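Phikz039 (Pseudomonas phage phikz, PDB 3ZBQ) is a phage-encoded member of the tubulin/FtsZ family, with a nucleotide-binding domain that holds guanosine-5'-diphosphate. Local coordinates at residues A[102-110]-A[140-151]; A[127-135]-A[162-171]. All coordinates share one frame; numbering follows the deposited sequence.

Contact 1: residues A[102-110]-A[140-151]. With GDP (guanosine-5'-diphosphate), chain B.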
loop_
_atom_site.group_PDB
_atom_site.type_symbol
_atom_site.label_atom_id
_atom_site.label_comp_id
_atom_site.label_asym_id
_atom_site.label_seq_id
_atom_site.Cartn_x
_atom_site.Cartn_y
_atom_site.Cartn_z
ATOM N N TYR A 102 0.499 0.481 -4.075
ATOM C CA TYR A 102 0.221 -0.806 -4.749
ATOM C C TYR A 102 -1.125 -1.400 -4.349
ATOM O O TYR A 102 -1.681 -1.075 -3.298
ATOM C CB TYR A 102 1.327 -1.826 -4.417
ATOM C CG TYR A 102 1.601 -1.954 -2.926
ATOM C CD1 TYR A 102 2.433 -1.050 -2.277
ATOM C CD2 TYR A 102 1.031 -2.981 -2.173
ATOM C CE1 TYR A 102 2.686 -1.151 -0.924
ATOM C CE2 TYR A 102 1.286 -3.096 -0.808
ATOM C CZ TYR A 102 2.114 -2.177 -0.194
ATOM O OH TYR A 102 2.384 -2.257 1.163
ATOM N N SER A 103 -1.653 -2.289 -5.190
ATOM C CA SER A 103 -2.875 -2.997 -4.851
ATOM C C SER A 103 -2.546 -4.214 -3.994
ATOM O O SER A 103 -1.432 -4.734 -4.041
ATOM C CB SER A 103 -3.580 -3.458 -6.123
ATOM O OG SER A 103 -2.747 -4.345 -6.844
ATOM N N MET A 104 -3.527 -4.682 -3.230
ATOM C CA MET A 104 -3.371 -5.901 -2.448
ATOM C C MET A 104 -3.839 -7.155 -3.196
ATOM O O MET A 104 -3.422 -8.270 -2.872
ATOM C CB MET A 104 -4.158 -5.775 -1.147
ATOM C CG MET A 104 -3.620 -4.688 -0.247
ATOM S SD MET A 104 -4.763 -4.261 1.091
ATOM C CE MET A 104 -4.743 -5.767 2.058
ATOM N N GLY A 105 -4.716 -6.975 -4.169
ATOM C CA GLY A 105 -5.341 -8.120 -4.826
ATOM C C GLY A 105 -4.627 -8.613 -6.067
ATOM O O GLY A 105 -5.006 -9.634 -6.654
ATOM N N GLY A 106 -3.602 -7.874 -6.477
ATOM C CA GLY A 106 -2.789 -8.256 -7.610
ATOM C C GLY A 106 -1.595 -9.099 -7.195
ATOM O O GLY A 106 -1.556 -9.624 -6.082
ATOM N N ALA A 107 -0.623 -9.238 -8.096
ATOM C CA ALA A 107 0.534 -10.103 -7.862
ATOM C C ALA A 107 1.841 -9.335 -7.681
ATOM O O ALA A 107 2.666 -9.688 -6.840
ATOM C CB ALA A 107 0.683 -11.099 -9.010
ATOM N N SER A 108 2.037 -8.297 -8.489
ATOM C CA SER A 108 3.325 -7.623 -8.549
ATOM C C SER A 108 3.419 -6.503 -7.533
ATOM O O SER A 108 4.399 -6.412 -6.792
ATOM C CB SER A 108 3.587 -7.097 -9.957
ATOM O OG SER A 108 3.662 -8.181 -10.863
ATOM N N GLY A 109 2.392 -5.658 -7.474
ATOM C CA GLY A 109 2.415 -4.586 -6.491
ATOM C C GLY A 109 2.398 -5.143 -5.085
ATOM O O GLY A 109 3.060 -4.608 -4.191
ATOM N N SER A 110 1.648 -6.223 -4.878
ATOM C CA SER A 110 1.475 -6.789 -3.539
ATOM C C SER A 110 2.649 -7.650 -3.071
ATOM O O SER A 110 2.619 -8.208 -1.973
ATOM C CB SER A 110 0.203 -7.617 -3.478
ATOM O OG SER A 110 0.377 -8.838 -4.189
ATOM N N SER A 140 -8.218 -12.986 -6.267
ATOM C CA SER A 140 -7.885 -11.639 -5.789
ATOM C C SER A 140 -8.191 -11.481 -4.297
ATOM O O SER A 140 -7.504 -10.739 -3.582
ATOM C CB SER A 140 -8.595 -10.566 -6.612
ATOM O OG SER A 140 -9.993 -10.619 -6.428
ATOM N N LEU A 141 -9.220 -12.175 -3.818
ATOM C CA LEU A 141 -9.516 -12.166 -2.384
ATOM C C LEU A 141 -8.411 -12.900 -1.630
ATOM O O LEU A 141 -7.972 -12.458 -0.573
ATOM C CB LEU A 141 -10.885 -12.798 -2.110
ATOM C CG LEU A 141 -11.240 -13.104 -0.646
ATOM C CD1 LEU A 141 -11.220 -11.830 0.227
ATOM C CD2 LEU A 141 -12.603 -13.766 -0.578
ATOM N N ARG A 142 -7.963 -14.022 -2.185
ATOM C CA ARG A 142 -6.829 -14.756 -1.639
ATOM C C ARG A 142 -5.587 -13.852 -1.603
ATOM O O ARG A 142 -4.834 -13.835 -0.616
ATOM C CB ARG A 142 -6.573 -16.004 -2.484
ATOM C CG ARG A 142 -5.522 -16.936 -1.931
ATOM C CD ARG A 142 -5.169 -17.995 -2.960
ATOM N NE ARG A 142 -6.368 -18.632 -3.491
ATOM C CZ ARG A 142 -6.414 -19.328 -4.625
ATOM N NH1 ARG A 142 -5.321 -19.484 -5.359
ATOM N NH2 ARG A 142 -7.559 -19.865 -5.024
ATOM N N ASN A 143 -5.390 -13.080 -2.668
ATOM C CA ASN A 143 -4.265 -12.145 -2.711
ATOM C C ASN A 143 -4.379 -11.037 -1.680
ATOM O O ASN A 143 -3.388 -10.709 -1.017
ATOM C CB ASN A 143 -4.092 -11.546 -4.109
ATOM C CG ASN A 143 -3.572 -12.558 -5.108
ATOM O OD1 ASN A 143 -3.084 -13.626 -4.723
ATOM N ND2 ASN A 143 -3.668 -12.229 -6.396
ATOM N N SER A 144 -5.575 -10.460 -1.537
ATOM C CA SER A 144 -5.764 -9.376 -0.560
ATOM C C SER A 144 -5.610 -9.893 0.874
ATOM O O SER A 144 -5.039 -9.202 1.737
ATOM C CB SER A 144 -7.117 -8.671 -0.754
ATOM O OG SER A 144 -7.175 -7.956 -1.982
ATOM N N SER A 145 -6.095 -11.107 1.137
ATOM C CA SER A 145 -5.899 -11.714 2.464
ATOM C C SER A 145 -4.425 -11.976 2.748
ATOM O O SER A 145 -3.937 -11.711 3.858
ATOM C CB SER A 145 -6.694 -13.013 2.611
ATOM O OG SER A 145 -8.081 -12.775 2.472
ATOM N N GLY A 146 -3.716 -12.506 1.755
ATOM C CA GLY A 146 -2.275 -12.703 1.878
ATOM C C GLY A 146 -1.529 -11.392 2.074
ATOM O O GLY A 146 -0.569 -11.310 2.844
ATOM N N SER A 147 -1.963 -10.351 1.374
ATOM C CA SER A 147 -1.339 -9.047 1.536
ATOM C C SER A 147 -1.548 -8.513 2.936
ATOM O O SER A 147 -0.635 -7.907 3.518
ATOM C CB SER A 147 -1.885 -8.052 0.511
ATOM O OG SER A 147 -1.411 -8.358 -0.785
ATOM N N LEU A 148 -2.738 -8.732 3.500
ATOM C CA LEU A 148 -2.997 -8.218 4.854
ATOM C C LEU A 148 -2.082 -8.927 5.845
ATOM O O LEU A 148 -1.483 -8.299 6.733
ATOM C CB LEU A 148 -4.469 -8.416 5.245
ATOM C CG LEU A 148 -4.814 -7.979 6.679
ATOM C CD1 LEU A 148 -4.576 -6.479 6.855
ATOM C CD2 LEU A 148 -6.254 -8.327 7.031
ATOM N N LYS A 149 -1.974 -10.241 5.673
ATOM C CA LYS A 149 -1.068 -11.056 6.470
ATOM C C LYS A 149 0.380 -10.642 6.256
ATOM O O LYS A 149 1.177 -10.637 7.203
ATOM C CB LYS A 149 -1.262 -12.539 6.132
ATOM C CG LYS A 149 -2.531 -13.138 6.729
ATOM C CD LYS A 149 -2.805 -14.510 6.119
ATOM C CE LYS A 149 -4.134 -15.093 6.590
ATOM N NZ LYS A 149 -4.134 -15.390 8.042
ATOM N N THR A 150 0.714 -10.279 5.018
ATOM C CA THR A 150 2.058 -9.809 4.678
ATOM C C THR A 150 2.436 -8.559 5.494
ATOM O O THR A 150 3.557 -8.451 5.979
ATOM C CB THR A 150 2.167 -9.521 3.171
ATOM O OG1 THR A 150 2.084 -10.770 2.443
ATOM C CG2 THR A 150 3.469 -8.799 2.827
ATOM N N PHE A 151 1.504 -7.620 5.635
ATOM C CA PHE A 151 1.779 -6.402 6.418
ATOM C C PHE A 151 2.222 -6.770 7.823
ATOM O O PHE A 151 3.102 -6.134 8.408
ATOM C CB PHE A 151 0.533 -5.522 6.517
ATOM C CG PHE A 151 -0.035 -5.098 5.184
ATOM C CD1 PHE A 151 0.767 -5.025 4.045
ATOM C CD2 PHE A 151 -1.376 -4.748 5.081
ATOM C CE1 PHE A 151 0.235 -4.624 2.823
ATOM C CE2 PHE A 151 -1.920 -4.343 3.859
ATOM C CZ PHE A 151 -1.113 -4.276 2.732
HETATM P PB GDP B . -0.438 -6.092 -10.247
HETATM O O1B GDP B . 0.111 -5.426 -11.483
HETATM O O2B GDP B . 0.084 -5.408 -9.000
HETATM O O3B GDP B . -0.115 -7.566 -10.214
HETATM O O3A GDP B . -2.043 -5.994 -10.202
HETATM P PA GDP B . -2.923 -4.688 -10.527
HETATM O O1A GDP B . -2.809 -4.145 -11.931
HETATM O O2A GDP B . -2.647 -3.610 -9.499
HETATM O "O5'" GDP B . -4.403 -5.246 -10.325
HETATM C "C5'" GDP B . -4.798 -5.883 -9.116
HETATM C "C4'" GDP B . -6.126 -5.288 -8.652
HETATM O "O4'" GDP B . -5.923 -3.934 -8.246
HETATM C "C3'" GDP B . -7.183 -5.214 -9.738
HETATM O "O3'" GDP B . -7.926 -6.442 -9.792
HETATM C "C2'" GDP B . -8.034 -4.049 -9.294
HETATM O "O2'" GDP B . -8.957 -4.488 -8.296
HETATM C "C1'" GDP B . -7.071 -3.145 -8.557
HETATM N N9 GDP B . -6.601 -2.022 -9.396
HETATM C C8 GDP B . -5.750 -2.059 -10.440
HETATM N N7 GDP B . -5.544 -0.817 -10.940
HETATM C C5 GDP B . -6.261 0.048 -10.193
HETATM C C6 GDP B . -6.503 1.509 -10.164
HETATM O O6 GDP B . -5.946 2.278 -10.988
HETATM N N1 GDP B . -7.325 1.978 -9.207
HETATM C C2 GDP B . -7.931 1.178 -8.304
HETATM N N2 GDP B . -8.761 1.710 -7.373
HETATM N N3 GDP B . -7.753 -0.160 -8.275
HETATM C C4 GDP B . -6.949 -0.760 -9.178
#
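Asn143 ND2 reaches Gly105 O at 2.9 Å in a nearly straight bond (164°). The oxygen lies in the plane of the Asn143 amide, while the nitrogen stands well above the plane of the Gly105 carbonyl. With CG beside the backbone N (chi1 -71°), the amide leans off helix 138-158 toward the loop, and a second bond from ND2, to Lys72 O, fixes its rotation. Gly105 CA passes 3.4 Å from Ser144 OG, which is itself bonded to Ser134 O. The loop is the glycine-rich signature loop of tubulin and FtsZ relatives, following strand 97-103. On its far side the backbone nitrogens of Ala107 and Ser108 converge on GDP O3B, and Gly109 N binds GDP O2B at 2.8 Å. Met104 faces the helix instead: its chain bends at the last torsion (chi3 67°), setting CE 3.6 Å from Phe151 CE2 and 4.2 Å from Leu148 CB, with SD at the ring edge in a Met-aromatic contact. Next to this contact, Tyr102 and Phe151 approach from opposite directions, Phe151 CE1 lying 3.6 Å from Tyr102 OH at the edge of the tyrosine ring, while that hydroxyl bonds to Ser129.

Contact 2: residues A[127-135]-A[162-171]. With GDP (guanosine-5'-diphosphate), chain B.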
loop_
_atom_site.group_PDB
_atom_site.type_symbol
_atom_site.label_atom_id
_atom_site.label_comp_id
_atom_site.label_asym_id
_atom_site.label_seq_id
_atom_site.Cartn_x
_atom_site.Cartn_y
_atom_site.Cartn_z
ATOM N N VAL A 127 8.547 4.849 6.358
ATOM C CA VAL A 127 7.786 4.369 5.207
ATOM C C VAL A 127 6.289 4.374 5.497
ATOM O O VAL A 127 5.853 3.987 6.587
ATOM C CB VAL A 127 8.190 2.917 4.836
ATOM C CG1 VAL A 127 7.511 2.476 3.509
ATOM C CG2 VAL A 127 9.705 2.769 4.724
ATOM N N VAL A 128 5.501 4.800 4.513
ATOM C CA VAL A 128 4.049 4.648 4.571
ATOM C C VAL A 128 3.592 3.955 3.290
ATOM O O VAL A 128 4.115 4.241 2.217
ATOM C CB VAL A 128 3.349 6.018 4.686
ATOM C CG1 VAL A 128 1.847 5.873 4.481
ATOM C CG2 VAL A 128 3.652 6.645 6.046
ATOM N N SER A 129 2.644 3.036 3.404
ATOM C CA SER A 129 2.068 2.393 2.222
ATOM C C SER A 129 0.673 2.915 1.953
ATOM O O SER A 129 -0.135 3.072 2.883
ATOM C CB SER A 129 2.000 0.873 2.396
ATOM O OG SER A 129 3.279 0.289 2.224
ATOM N N VAL A 130 0.380 3.153 0.679
ATOM C CA VAL A 130 -0.978 3.473 0.255
ATOM C C VAL A 130 -1.452 2.292 -0.596
ATOM O O VAL A 130 -0.860 1.986 -1.632
ATOM C CB VAL A 130 -1.044 4.822 -0.510
ATOM C CG1 VAL A 130 -2.474 5.133 -0.907
ATOM C CG2 VAL A 130 -0.495 5.963 0.375
ATOM N N VAL A 131 -2.468 1.583 -0.106
ATOM C CA VAL A 131 -2.835 0.275 -0.666
ATOM C C VAL A 131 -4.320 0.143 -0.987
ATOM O O VAL A 131 -5.148 0.887 -0.455
ATOM C CB VAL A 131 -2.387 -0.876 0.274
ATOM C CG1 VAL A 131 -0.893 -0.737 0.613
ATOM C CG2 VAL A 131 -3.214 -0.877 1.573
ATOM N N ILE A 132 -4.648 -0.813 -1.865
ATOM C CA ILE A 132 -6.021 -1.031 -2.337
ATOM C C ILE A 132 -6.464 -2.479 -2.136
ATOM O O ILE A 132 -5.865 -3.405 -2.698
ATOM C CB ILE A 132 -6.170 -0.680 -3.843
ATOM C CG1 ILE A 132 -5.693 0.751 -4.112
ATOM C CG2 ILE A 132 -7.617 -0.858 -4.312
ATOM C CD1 ILE A 132 -5.446 1.062 -5.585
ATOM N N GLY A 133 -7.513 -2.681 -1.340
ATOM C CA GLY A 133 -8.046 -4.022 -1.139
ATOM C C GLY A 133 -9.080 -4.365 -2.200
ATOM O O GLY A 133 -9.850 -3.499 -2.624
ATOM N N SER A 134 -9.097 -5.618 -2.648
ATOM C CA SER A 134 -10.103 -6.047 -3.624
ATOM C C SER A 134 -10.452 -7.514 -3.431
ATOM O O SER A 134 -9.718 -8.266 -2.780
ATOM C CB SER A 134 -9.651 -5.766 -5.066
ATOM O OG SER A 134 -8.525 -6.551 -5.440
ATOM N N TYR A 135 -11.578 -7.930 -4.001
ATOM C CA TYR A 135 -12.061 -9.277 -3.774
ATOM C C TYR A 135 -13.051 -9.665 -4.851
ATOM O O TYR A 135 -14.043 -10.333 -4.555
ATOM C CB TYR A 135 -12.729 -9.387 -2.404
ATOM C CG TYR A 135 -13.545 -8.179 -2.039
ATOM C CD1 TYR A 135 -14.849 -8.028 -2.486
ATOM C CD2 TYR A 135 -13.005 -7.183 -1.231
ATOM C CE1 TYR A 135 -15.595 -6.911 -2.145
ATOM C CE2 TYR A 135 -13.735 -6.071 -0.891
ATOM C CZ TYR A 135 -15.023 -5.934 -1.347
ATOM O OH TYR A 135 -15.736 -4.814 -0.979
ATOM N N MET A 162 4.377 -1.673 10.256
ATOM C CA MET A 162 4.128 -1.289 8.886
ATOM C C MET A 162 2.872 -0.434 8.838
ATOM O O MET A 162 1.803 -0.862 9.273
ATOM C CB MET A 162 3.970 -2.532 7.998
ATOM C CG MET A 162 3.812 -2.176 6.570
ATOM S SD MET A 162 3.969 -3.600 5.503
ATOM C CE MET A 162 3.602 -2.772 3.967
ATOM N N ILE A 163 3.011 0.785 8.327
ATOM C CA ILE A 163 1.913 1.740 8.297
ATOM C C ILE A 163 1.202 1.640 6.955
ATOM O O ILE A 163 1.812 1.843 5.901
ATOM C CB ILE A 163 2.433 3.187 8.470
ATOM C CG1 ILE A 163 3.165 3.346 9.799
ATOM C CG2 ILE A 163 1.292 4.197 8.331
ATOM C CD1 ILE A 163 4.022 4.594 9.857
ATOM N N ILE A 164 -0.095 1.341 6.990
ATOM C CA ILE A 164 -0.866 1.269 5.760
ATOM C C ILE A 164 -2.021 2.275 5.761
ATOM O O ILE A 164 -2.751 2.429 6.755
ATOM C CB ILE A 164 -1.379 -0.170 5.473
ATOM C CG1 ILE A 164 -2.456 -0.575 6.479
ATOM C CG2 ILE A 164 -0.229 -1.169 5.507
ATOM C CD1 ILE A 164 -3.223 -1.847 6.077
ATOM N N ASN A 165 -2.140 2.989 4.646
ATOM C CA ASN A 165 -3.287 3.839 4.376
ATOM C C ASN A 165 -4.180 3.044 3.429
ATOM O O ASN A 165 -3.815 2.804 2.274
ATOM C CB ASN A 165 -2.818 5.163 3.767
ATOM C CG ASN A 165 -3.961 6.048 3.337
ATOM O OD1 ASN A 165 -4.240 6.176 2.144
ATOM N ND2 ASN A 165 -4.626 6.679 4.300
ATOM N N TYR A 166 -5.336 2.609 3.933
ATOM C CA TYR A 166 -6.128 1.573 3.262
ATOM C C TYR A 166 -7.332 2.092 2.478
ATOM O O TYR A 166 -8.116 2.914 2.970
ATOM C CB TYR A 166 -6.591 0.524 4.285
ATOM C CG TYR A 166 -7.472 -0.545 3.661
ATOM C CD1 TYR A 166 -6.918 -1.565 2.902
ATOM C CD2 TYR A 166 -8.855 -0.524 3.829
ATOM C CE1 TYR A 166 -7.713 -2.547 2.322
ATOM C CE2 TYR A 166 -9.664 -1.502 3.253
ATOM C CZ TYR A 166 -9.087 -2.507 2.508
ATOM O OH TYR A 166 -9.882 -3.479 1.923
ATOM N N HIS A 167 -7.502 1.567 1.266
ATOM C CA HIS A 167 -8.622 1.932 0.426
ATOM C C HIS A 167 -9.202 0.651 -0.112
ATOM O O HIS A 167 -8.473 -0.214 -0.557
ATOM C CB HIS A 167 -8.156 2.811 -0.736
ATOM C CG HIS A 167 -7.522 4.087 -0.280
ATOM N ND1 HIS A 167 -8.189 5.289 -0.295
ATOM C CD2 HIS A 167 -6.299 4.336 0.246
ATOM C CE1 HIS A 167 -7.405 6.231 0.207
ATOM N NE2 HIS A 167 -6.251 5.677 0.540
ATOM N N GLU A 168 -10.513 0.534 -0.062
ATOM C CA GLU A 168 -11.154 -0.669 -0.571
ATOM C C GLU A 168 -11.822 -0.408 -1.899
ATOM O O GLU A 168 -12.552 0.578 -2.045
ATOM C CB GLU A 168 -12.186 -1.130 0.440
ATOM C CG GLU A 168 -12.774 -2.479 0.136
ATOM C CD GLU A 168 -13.549 -2.992 1.312
ATOM O OE1 GLU A 168 -12.923 -3.252 2.366
ATOM O OE2 GLU A 168 -14.779 -3.113 1.183
ATOM N N ASN A 169 -11.573 -1.285 -2.874
ATOM C CA ASN A 169 -12.358 -1.286 -4.097
ATOM C C ASN A 169 -13.681 -1.958 -3.759
ATOM O O ASN A 169 -13.840 -3.170 -3.940
ATOM C CB ASN A 169 -11.653 -2.063 -5.218
ATOM C CG ASN A 169 -10.662 -1.207 -6.006
ATOM O OD1 ASN A 169 -10.594 0.013 -5.840
ATOM N ND2 ASN A 169 -9.901 -1.851 -6.897
ATOM N N VAL A 170 -14.611 -1.174 -3.225
ATOM C CA VAL A 170 -15.924 -1.693 -2.881
ATOM C C VAL A 170 -16.597 -2.158 -4.161
ATOM O O VAL A 170 -16.716 -1.404 -5.128
ATOM C CB VAL A 170 -16.790 -0.652 -2.158
ATOM C CG1 VAL A 170 -18.133 -1.252 -1.806
ATOM C CG2 VAL A 170 -16.094 -0.196 -0.872
ATOM N N GLU A 171 -16.988 -3.425 -4.171
ATOM C CA GLU A 171 -17.657 -4.015 -5.314
ATOM C C GLU A 171 -18.799 -3.111 -5.774
ATOM O O GLU A 171 -19.701 -2.793 -4.990
ATOM C CB GLU A 171 -18.183 -5.388 -4.907
ATOM C CG GLU A 171 -18.764 -6.221 -6.006
ATOM C CD GLU A 171 -19.303 -7.540 -5.474
ATOM O OE1 GLU A 171 -19.944 -7.538 -4.394
ATOM O OE2 GLU A 171 -19.095 -8.578 -6.142
HETATM P PB GDP B . -0.438 -6.092 -10.247
HETATM O O1B GDP B . 0.111 -5.426 -11.483
HETATM O O2B GDP B . 0.084 -5.408 -9.000
HETATM O O3B GDP B . -0.115 -7.566 -10.214
HETATM O O3A GDP B . -2.043 -5.994 -10.202
HETATM P PA GDP B . -2.923 -4.688 -10.527
HETATM O O1A GDP B . -2.809 -4.145 -11.931
HETATM O O2A GDP B . -2.647 -3.610 -9.499
HETATM O "O5'" GDP B . -4.403 -5.246 -10.325
HETATM C "C5'" GDP B . -4.798 -5.883 -9.116
HETATM C "C4'" GDP B . -6.126 -5.288 -8.652
HETATM O "O4'" GDP B . -5.923 -3.934 -8.246
HETATM C "C3'" GDP B . -7.183 -5.214 -9.738
HETATM O "O3'" GDP B . -7.926 -6.442 -9.792
HETATM C "C2'" GDP B . -8.034 -4.049 -9.294
HETATM O "O2'" GDP B . -8.957 -4.488 -8.296
HETATM C "C1'" GDP B . -7.071 -3.145 -8.557
HETATM N N9 GDP B . -6.601 -2.022 -9.396
HETATM C C8 GDP B . -5.750 -2.059 -10.440
HETATM N N7 GDP B . -5.544 -0.817 -10.940
HETATM C C5 GDP B . -6.261 0.048 -10.193
HETATM C C6 GDP B . -6.503 1.509 -10.164
HETATM O O6 GDP B . -5.946 2.278 -10.988
HETATM N N1 GDP B . -7.325 1.978 -9.207
HETATM C C2 GDP B . -7.931 1.178 -8.304
HETATM N N2 GDP B . -8.761 1.710 -7.373
HETATM N N3 GDP B . -7.753 -0.160 -8.275
HETATM C C4 GDP B . -6.949 -0.760 -9.178
HETATM O O HOH W 1 5.451 1.386 7.091
HETATM O O HOH W 2 4.135 0.691 4.908
HETATM O O HOH W 3 -13.227 -5.629 -4.968
#
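Two donors grip Ile163 O: Ser129 N, at 2.9 Å and almost in line with the carbonyl, and a water at 2.8 Å. The same water is bonded to Ser129 OG, which also meets Tyr102 OH on the neighbouring strand. From here the backbones are laced in parallel register, Ser129, Val131 and Gly133 exchanging bonds with Ile163, Asn165, His167 and Asn169; the bond from His167 N to Val131 O is the bent one (137°). This is the pairing of a beta-alpha-beta unit in a Rossmann-like sheet, helix 138-158 joining the two strands. On the face turned to helix 175-192, His167 NE2 gives Asn165 OD1 a 2.6 Å bond, leaving close to its ring plane but arriving above the plane of the amide. Asn165 ND2 holds Leu224 O, so both ends of that amide are engaged. On the other face Tyr166, with CG anti to the backbone N (chi1 177°), slants across to Gly133, whose CA lies 3.6 Å from Tyr166 OH. That hydroxyl donates to the anti lone pair of Glu168 OE1, while Tyr135 OH, also bonded to Arg291 NH2, donates to Glu168 OE2 at 2.9 Å from above the carboxylate plane; ring and carboxylate stand 82° apart. Asn169 centres an inverse gamma turn and bonds to the nucleotide: its OD1 accepts from GDP N2 at 2.9 Å, and its ND2 donates to both GDP N3 and the ribose O2', while Ile132 CD1 packs against the base.

In the fold
Both contacts lie in the core of the nucleotide-binding domain, and each shows how the carboxyl ends of neighbouring parallel strands are turned into a binding surface. Contact 2 is a pair of neighbouring strands within the sheet, regular and held by repeated backbone bonds; contact 1 is the loop leaving the adjacent strand 97-103, fastened to a helix by side chains. They share the unit 127-133, 138-158, 163-168, its strands in contact 2 and its helix in contact 1, and Met104 N bonded to Ile132 O joins them directly. Their ligand chemistry divides accordingly: backbone nitrogens of 102-110, with the Ser103 hydroxyl, hold the phosphates, whereas the Asn169 amide meets base and ribose. Among touching residues, only contact 2 includes exposed ones, Val170 and Glu171.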